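Local atomic coordinates of trehalose monomycolate exporter MmpL3 (Mycobacterium tuberculosis, PDB entry 7NVH), a protein that exports trehalose monomycolate across the mycobacterial inner membrane, probably powered by proton flow as in related RND permeases. Residues M407-I411 with L593-S597; N491-R496 with R509-N513; Y641-L645 with I674-A678. All blocks are in the same frame, centred on the assembly; numbering follows the deposited sequence.

Overall arrangement
Contacts 1 and 3 belong to the transmembrane helix bundle, with centres about 19 Å apart, whereas contact 2 lies in the extramembrane part, its centre about 47 Å from that of contact 1 and 58 Å from that of contact 3. Contact 3 is the buried one: two antiparallel helices meet through aliphatic and aromatic groups, with a tyrosine hydroxyl at one end. Contact 1, nearer the bundle surface, relies on a serine-to-carbonyl bond and a long methionine. Helix 694-726 touches both, and helix 624-654, which carries 641-645, also packs on L595 of contact 1. Contact 2 instead pairs an edge strand with its neighbour, combining backbone bonds with a tryptophan on its inner side and polar side chains elsewhere.

Contact 1 (M407-I411 with L593-S597); sequences MILLI and LTLGS
S597 and M407 are joined by a hydrogen bond: S597 OG donates to M407 O at 2.6 Å. The donor lies in the carbonyl plane, on a lone pair, with a C=O...donor angle of 138°. This carbonyl is near the C-terminal part of helix 401-408, so the serine ties that region to the middle of helix 582-607. The close packing spreads along the M407 side chain. With CG swung away from the backbone N (chi1 -156°) and the rest of the chain extended, the methionine lies across the helix. Its SD rests 3.7 Å from L593 CD2, and CE reaches T594, whose OG1 is hydrogen-bonded to M590 O within its own helix. V714 of helix 694-726 touches both M407 and T594, burying this end. On the other flank I411 lays CG1 against bare backbone, 3.6 Å from G596 C, where the glycine presents no side chain.

The surface side is looser. I408, where lipid may cover it, brings CG1 to 4.0 Å from L593 CD1, and the tip of I411 crosses the same leucine at about a right angle. At another edge, CB is the part of the L410 side chain that nears S597 CB, at 3.9 Å. A serine bonded to a backbone carbonyl and a glycine that lets an isoleucine lie against the helix are characteristic of transmembrane helix packing, here in the RND-permease bundle of the MmpL family.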
# COMPACT_ATOMS: atom_id res chain seq x y z
N MET A 407 23.18 -3.76 -11.36
CA MET A 407 21.77 -3.49 -11.19
C MET A 407 20.90 -4.63 -11.70
O MET A 407 19.71 -4.69 -11.37
CB MET A 407 21.41 -2.19 -11.91
CG MET A 407 20.19 -1.47 -11.40
SD MET A 407 20.01 0.10 -12.28
CE MET A 407 18.37 0.59 -11.76
N ILE A 408 21.47 -5.52 -12.51
CA ILE A 408 20.80 -6.77 -12.86
C ILE A 408 21.03 -7.82 -11.78
O ILE A 408 20.13 -8.59 -11.45
CB ILE A 408 21.29 -7.25 -14.24
CG1 ILE A 408 20.60 -6.46 -15.35
CG2 ILE A 408 21.05 -8.74 -14.42
CD1 ILE A 408 21.17 -6.72 -16.73
N LEU A 409 22.24 -7.85 -11.21
CA LEU A 409 22.52 -8.77 -10.12
C LEU A 409 21.66 -8.50 -8.89
O LEU A 409 21.49 -9.39 -8.05
CB LEU A 409 24.00 -8.70 -9.73
CG LEU A 409 25.01 -9.23 -10.75
CD1 LEU A 409 26.30 -9.62 -10.05
CD2 LEU A 409 24.44 -10.40 -11.52
N LEU A 410 21.12 -7.29 -8.77
CA LEU A 410 20.17 -6.99 -7.71
C LEU A 410 18.79 -7.56 -7.99
O LEU A 410 17.95 -7.58 -7.09
CB LEU A 410 20.07 -5.48 -7.50
CG LEU A 410 21.21 -4.83 -6.71
CD1 LEU A 410 21.06 -3.33 -6.71
CD2 LEU A 410 21.24 -5.37 -5.30
N ILE A 411 18.54 -8.02 -9.22
CA ILE A 411 17.26 -8.62 -9.54
C ILE A 411 17.23 -10.09 -9.14
O ILE A 411 16.16 -10.63 -8.84
CB ILE A 411 16.95 -8.44 -11.04
CG1 ILE A 411 16.99 -6.96 -11.41
CG2 ILE A 411 15.58 -9.01 -11.38
CD1 ILE A 411 16.89 -6.71 -12.90
N LEU A 593 14.29 -1.48 -15.06
CA LEU A 593 15.47 -1.96 -14.34
C LEU A 593 15.42 -1.55 -12.87
O LEU A 593 15.75 -2.34 -11.98
CB LEU A 593 16.73 -1.43 -15.01
CG LEU A 593 17.98 -2.29 -14.86
CD1 LEU A 593 17.76 -3.65 -15.49
CD2 LEU A 593 19.17 -1.60 -15.51
N THR A 594 15.02 -0.30 -12.60
CA THR A 594 14.91 0.16 -11.22
C THR A 594 13.87 -0.64 -10.45
O THR A 594 14.08 -1.00 -9.29
CB THR A 594 14.58 1.65 -11.18
OG1 THR A 594 15.54 2.37 -11.96
CG2 THR A 594 14.62 2.16 -9.75
N LEU A 595 12.73 -0.92 -11.09
CA LEU A 595 11.70 -1.72 -10.44
C LEU A 595 12.20 -3.13 -10.13
O LEU A 595 11.96 -3.65 -9.04
CB LEU A 595 10.46 -1.79 -11.33
CG LEU A 595 9.32 -2.69 -10.87
CD1 LEU A 595 8.91 -2.37 -9.44
CD2 LEU A 595 8.14 -2.55 -11.81
N GLY A 596 12.91 -3.74 -11.08
CA GLY A 596 13.45 -5.07 -10.83
C GLY A 596 14.44 -5.09 -9.68
O GLY A 596 14.39 -5.97 -8.82
N SER A 597 15.35 -4.11 -9.65
CA SER A 597 16.32 -4.05 -8.57
C SER A 597 15.65 -3.79 -7.23
O SER A 597 16.05 -4.37 -6.21
CB SER A 597 17.37 -2.98 -8.86
OG SER A 597 17.98 -3.22 -10.12

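Contact 2 (N491-R496 with R509-N513); sequences NMWQER and RVLQN
W493 and N513 bury the most surface here, and they meet ring against side chain. N513 CB stands over the centre of the six-membered ring of W493, 3.9 Å from the centroid and 8° off the ring normal, a CH-pi contact. The backbone between Q512 and N513 runs past the indole border: Q512 N lies in the ring plane at its edge, and W493 CE3 comes within 3.5 Å of Q512 C. A left-handed backbone conformation at W493 turns the chain just ahead of the paired residues, while the indole, pointing away at its root, folds back to the strand. F482 closes on the tryptophan in a T-shaped stack, and R473 and A476 of helix 466-476 touch it as well.

The two segments form an edge strand and its inner neighbour in a four-stranded antiparallel sheet with the beta-alpha-beta-beta-alpha-beta order of a ferredoxin-like fold, as in the porter subdomains of RND transporters; 494-495 is the short, weakly bonded edge strand, and 508-514 bonds on its other side to 451-457. R496 N donates to V510 O at 3.1 Å and 164°, the straighter bond; the one from Q512 N to Q494 O is bent.

Q512 is the third large contributor. Its chi1 of 54° sets CG between the backbone N and carbonyl carbon, and the extended chain beyond brings NE2 beside R496 CA and CG, 3.7 Å from R496 CA. R496 CB packs on V510 CG1, and the arginine continues toward helix 49-61, where Y61 also touches V510.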
# COMPACT_ATOMS: atom_id res chain seq x y z
N ASN A 491 -13.95 -38.95 11.75
CA ASN A 491 -14.08 -37.55 12.14
C ASN A 491 -13.41 -36.62 11.13
O ASN A 491 -13.17 -35.45 11.45
CB ASN A 491 -13.51 -37.32 13.54
CG ASN A 491 -13.80 -38.46 14.48
OD1 ASN A 491 -12.89 -39.05 15.06
ND2 ASN A 491 -15.08 -38.79 14.63
N MET A 492 -13.11 -37.11 9.94
CA MET A 492 -12.53 -36.29 8.89
C MET A 492 -13.64 -35.67 8.04
O MET A 492 -14.67 -36.30 7.79
CB MET A 492 -11.60 -37.11 8.00
CG MET A 492 -10.13 -36.96 8.33
SD MET A 492 -9.08 -37.93 7.24
CE MET A 492 -8.87 -36.80 5.87
N TRP A 493 -13.42 -34.42 7.62
CA TRP A 493 -14.40 -33.66 6.85
C TRP A 493 -15.71 -33.53 7.61
O TRP A 493 -16.79 -33.86 7.10
CB TRP A 493 -14.61 -34.27 5.46
CG TRP A 493 -13.45 -34.05 4.56
CD1 TRP A 493 -12.59 -35.00 4.10
CD2 TRP A 493 -13.00 -32.80 4.02
NE1 TRP A 493 -11.63 -34.42 3.30
CE2 TRP A 493 -11.87 -33.07 3.24
CE3 TRP A 493 -13.45 -31.49 4.13
CZ2 TRP A 493 -11.18 -32.07 2.56
CZ3 TRP A 493 -12.77 -30.50 3.46
CH2 TRP A 493 -11.65 -30.79 2.69
N GLN A 494 -15.62 -33.05 8.84
CA GLN A 494 -16.79 -32.85 9.67
C GLN A 494 -17.60 -31.66 9.17
O GLN A 494 -17.06 -30.68 8.67
CB GLN A 494 -16.40 -32.64 11.13
CG GLN A 494 -16.19 -33.92 11.90
CD GLN A 494 -17.43 -34.79 11.93
OE1 GLN A 494 -17.46 -35.87 11.34
NE2 GLN A 494 -18.46 -34.31 12.61
N GLU A 495 -18.92 -31.77 9.32
CA GLU A 495 -19.81 -30.69 8.92
C GLU A 495 -19.58 -29.46 9.79
O GLU A 495 -19.19 -29.56 10.95
CB GLU A 495 -21.26 -31.14 9.02
CG GLU A 495 -22.17 -30.56 7.96
CD GLU A 495 -23.63 -30.83 8.25
OE1 GLU A 495 -23.91 -31.74 9.06
OE2 GLU A 495 -24.49 -30.14 7.67
N ARG A 496 -19.83 -28.29 9.21
CA ARG A 496 -19.67 -27.04 9.93
C ARG A 496 -20.72 -26.93 11.04
O ARG A 496 -21.76 -27.59 11.01
CB ARG A 496 -19.78 -25.87 8.96
CG ARG A 496 -19.29 -24.54 9.49
CD ARG A 496 -19.59 -23.44 8.49
NE ARG A 496 -19.59 -22.11 9.09
CZ ARG A 496 -19.00 -21.06 8.54
NH1 ARG A 496 -18.37 -21.17 7.38
NH2 ARG A 496 -19.04 -19.88 9.15
N ARG A 509 -25.01 -27.42 2.26
CA ARG A 509 -24.27 -28.01 3.37
C ARG A 509 -22.79 -27.86 3.10
O ARG A 509 -22.34 -27.99 1.96
CB ARG A 509 -24.63 -29.48 3.56
CG ARG A 509 -26.11 -29.75 3.62
CD ARG A 509 -26.58 -29.97 5.04
NE ARG A 509 -26.27 -31.31 5.53
CZ ARG A 509 -27.04 -32.36 5.32
NH1 ARG A 509 -28.16 -32.24 4.63
NH2 ARG A 509 -26.69 -33.55 5.80
N VAL A 510 -22.02 -27.57 4.15
CA VAL A 510 -20.59 -27.32 4.02
C VAL A 510 -19.83 -28.23 4.98
O VAL A 510 -20.20 -28.36 6.15
CB VAL A 510 -20.25 -25.84 4.25
CG1 VAL A 510 -20.66 -25.40 5.62
CG2 VAL A 510 -18.77 -25.60 4.05
N LEU A 511 -18.80 -28.89 4.46
CA LEU A 511 -17.86 -29.69 5.23
C LEU A 511 -16.53 -28.95 5.31
O LEU A 511 -16.29 -28.01 4.56
CB LEU A 511 -17.66 -31.07 4.58
CG LEU A 511 -18.91 -31.80 4.10
CD1 LEU A 511 -18.53 -33.12 3.46
CD2 LEU A 511 -19.89 -32.02 5.23
N GLN A 512 -15.66 -29.39 6.22
CA GLN A 512 -14.38 -28.71 6.36
C GLN A 512 -13.36 -29.60 7.05
O GLN A 512 -13.70 -30.33 7.98
CB GLN A 512 -14.54 -27.40 7.13
CG GLN A 512 -15.21 -27.54 8.48
CD GLN A 512 -15.56 -26.21 9.10
OE1 GLN A 512 -15.37 -25.16 8.49
NE2 GLN A 512 -16.05 -26.24 10.33
N ASN A 513 -12.12 -29.53 6.58
CA ASN A 513 -10.95 -30.03 7.28
C ASN A 513 -9.79 -29.07 7.10
O ASN A 513 -9.69 -28.39 6.07
CB ASN A 513 -10.48 -31.41 6.80
CG ASN A 513 -10.96 -32.53 7.68
OD1 ASN A 513 -11.55 -32.31 8.73
ND2 ASN A 513 -10.66 -33.76 7.27

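Contact 3 (Y641-L645 with I674-A678); sequences YEVFL and ITAAA
The hydroxyl of Y641 is hydrogen-bonded to OD2 of D251 on helix 248-265, and on helix 671-689 A677 O stands 3.3 Å from the same OH. The phenol is therefore held at its tip by a third helix while its flank rests on the second. The ring turns its edge to the alanines: Y641 CE2 lies 4.0 Å from A678 CB, which sits near the ring plane. A677 CB lies close to OH and also touches D251 and L254, so this small residue lines the place where the hydroxyl and the aspartate meet.

One turn earlier on the same helix, I674 fills the space between the two backbones. Its CG2 approaches Y641 CD2 obliquely at 4.1 Å, the two side chains passing antiparallel to one another. The other branch, CG1 opposite the carbonyl carbon (chi1 -73°) and CD1 fully extended beyond it (chi2 -175°), reaches the backbone of helix 624-654. There CD1 is 3.9 Å from L645 CB and 4.2 Å from F644 CB, and the leucine crosses it at about a right angle. The F644 ring leads off to stack on F255, which also touches I674.

Over these segments the helix axes run nearly antiparallel, at 160°, and come within 11.6 Å, a spacing bridged by the tyrosine and the isoleucine. Aspartate-tyrosine pairs in the membrane core of MmpL proteins are thought to take part in proton relay. The contact between the two segments is largely apolar, yet D251 and D710 lie beside the tyrosine; consistent with such a role, packing along the ring would help keep the hydroxyl oxygen beside D251.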
# COMPACT_ATOMS: atom_id res chain seq x y z
N TYR A 641 11.02 11.04 -11.76
CA TYR A 641 12.37 11.56 -11.62
C TYR A 641 13.08 11.61 -12.97
O TYR A 641 13.84 12.55 -13.24
CB TYR A 641 13.16 10.74 -10.61
CG TYR A 641 12.88 11.16 -9.18
CD1 TYR A 641 11.58 11.26 -8.71
CD2 TYR A 641 13.92 11.48 -8.32
CE1 TYR A 641 11.32 11.65 -7.42
CE2 TYR A 641 13.66 11.87 -7.02
CZ TYR A 641 12.36 11.95 -6.58
OH TYR A 641 12.10 12.35 -5.29
N GLU A 642 12.81 10.64 -13.84
CA GLU A 642 13.34 10.71 -15.20
C GLU A 642 12.81 11.94 -15.93
O GLU A 642 13.56 12.61 -16.65
CB GLU A 642 13.01 9.44 -15.98
CG GLU A 642 13.60 8.18 -15.39
CD GLU A 642 15.09 8.07 -15.64
OE1 GLU A 642 15.53 8.41 -16.75
OE2 GLU A 642 15.81 7.65 -14.71
N VAL A 643 11.52 12.25 -15.76
CA VAL A 643 10.96 13.43 -16.40
C VAL A 643 11.60 14.70 -15.84
O VAL A 643 11.95 15.61 -16.60
CB VAL A 643 9.43 13.45 -16.24
CG1 VAL A 643 8.87 14.77 -16.73
CG2 VAL A 643 8.83 12.33 -17.04
N PHE A 644 11.76 14.77 -14.52
CA PHE A 644 12.39 15.94 -13.93
C PHE A 644 13.79 16.14 -14.47
O PHE A 644 14.21 17.27 -14.74
CB PHE A 644 12.42 15.80 -12.40
CG PHE A 644 11.07 15.89 -11.76
CD1 PHE A 644 10.10 16.74 -12.25
CD2 PHE A 644 10.77 15.11 -10.65
CE1 PHE A 644 8.86 16.82 -11.66
CE2 PHE A 644 9.53 15.19 -10.05
CZ PHE A 644 8.58 16.04 -10.56
N LEU A 645 14.54 15.04 -14.63
CA LEU A 645 15.91 15.15 -15.12
C LEU A 645 15.94 15.55 -16.60
O LEU A 645 16.70 16.44 -16.99
CB LEU A 645 16.65 13.83 -14.91
CG LEU A 645 18.11 13.81 -15.34
CD1 LEU A 645 18.92 14.72 -14.45
CD2 LEU A 645 18.65 12.39 -15.29
N ILE A 674 16.92 17.84 -7.60
CA ILE A 674 16.57 16.42 -7.59
C ILE A 674 17.15 15.75 -6.35
O ILE A 674 16.50 14.88 -5.75
CB ILE A 674 17.03 15.74 -8.88
CG1 ILE A 674 16.14 16.17 -10.05
CG2 ILE A 674 16.98 14.23 -8.74
CD1 ILE A 674 16.45 15.46 -11.34
N THR A 675 18.36 16.13 -5.94
CA THR A 675 18.92 15.58 -4.71
C THR A 675 18.05 15.93 -3.51
O THR A 675 17.77 15.07 -2.66
CB THR A 675 20.34 16.10 -4.51
OG1 THR A 675 21.20 15.52 -5.50
CG2 THR A 675 20.85 15.73 -3.13
N ALA A 676 17.60 17.18 -3.42
CA ALA A 676 16.75 17.59 -2.31
C ALA A 676 15.41 16.87 -2.34
O ALA A 676 14.90 16.47 -1.29
CB ALA A 676 16.55 19.11 -2.34
N ALA A 677 14.83 16.70 -3.53
CA ALA A 677 13.56 15.99 -3.63
C ALA A 677 13.71 14.53 -3.22
O ALA A 677 12.85 13.98 -2.52
CB ALA A 677 13.01 16.09 -5.05
N ALA A 678 14.80 13.89 -3.64
CA ALA A 678 15.06 12.52 -3.24
C ALA A 678 15.24 12.41 -1.74
O ALA A 678 14.72 11.48 -1.11
CB ALA A 678 16.29 11.98 -3.97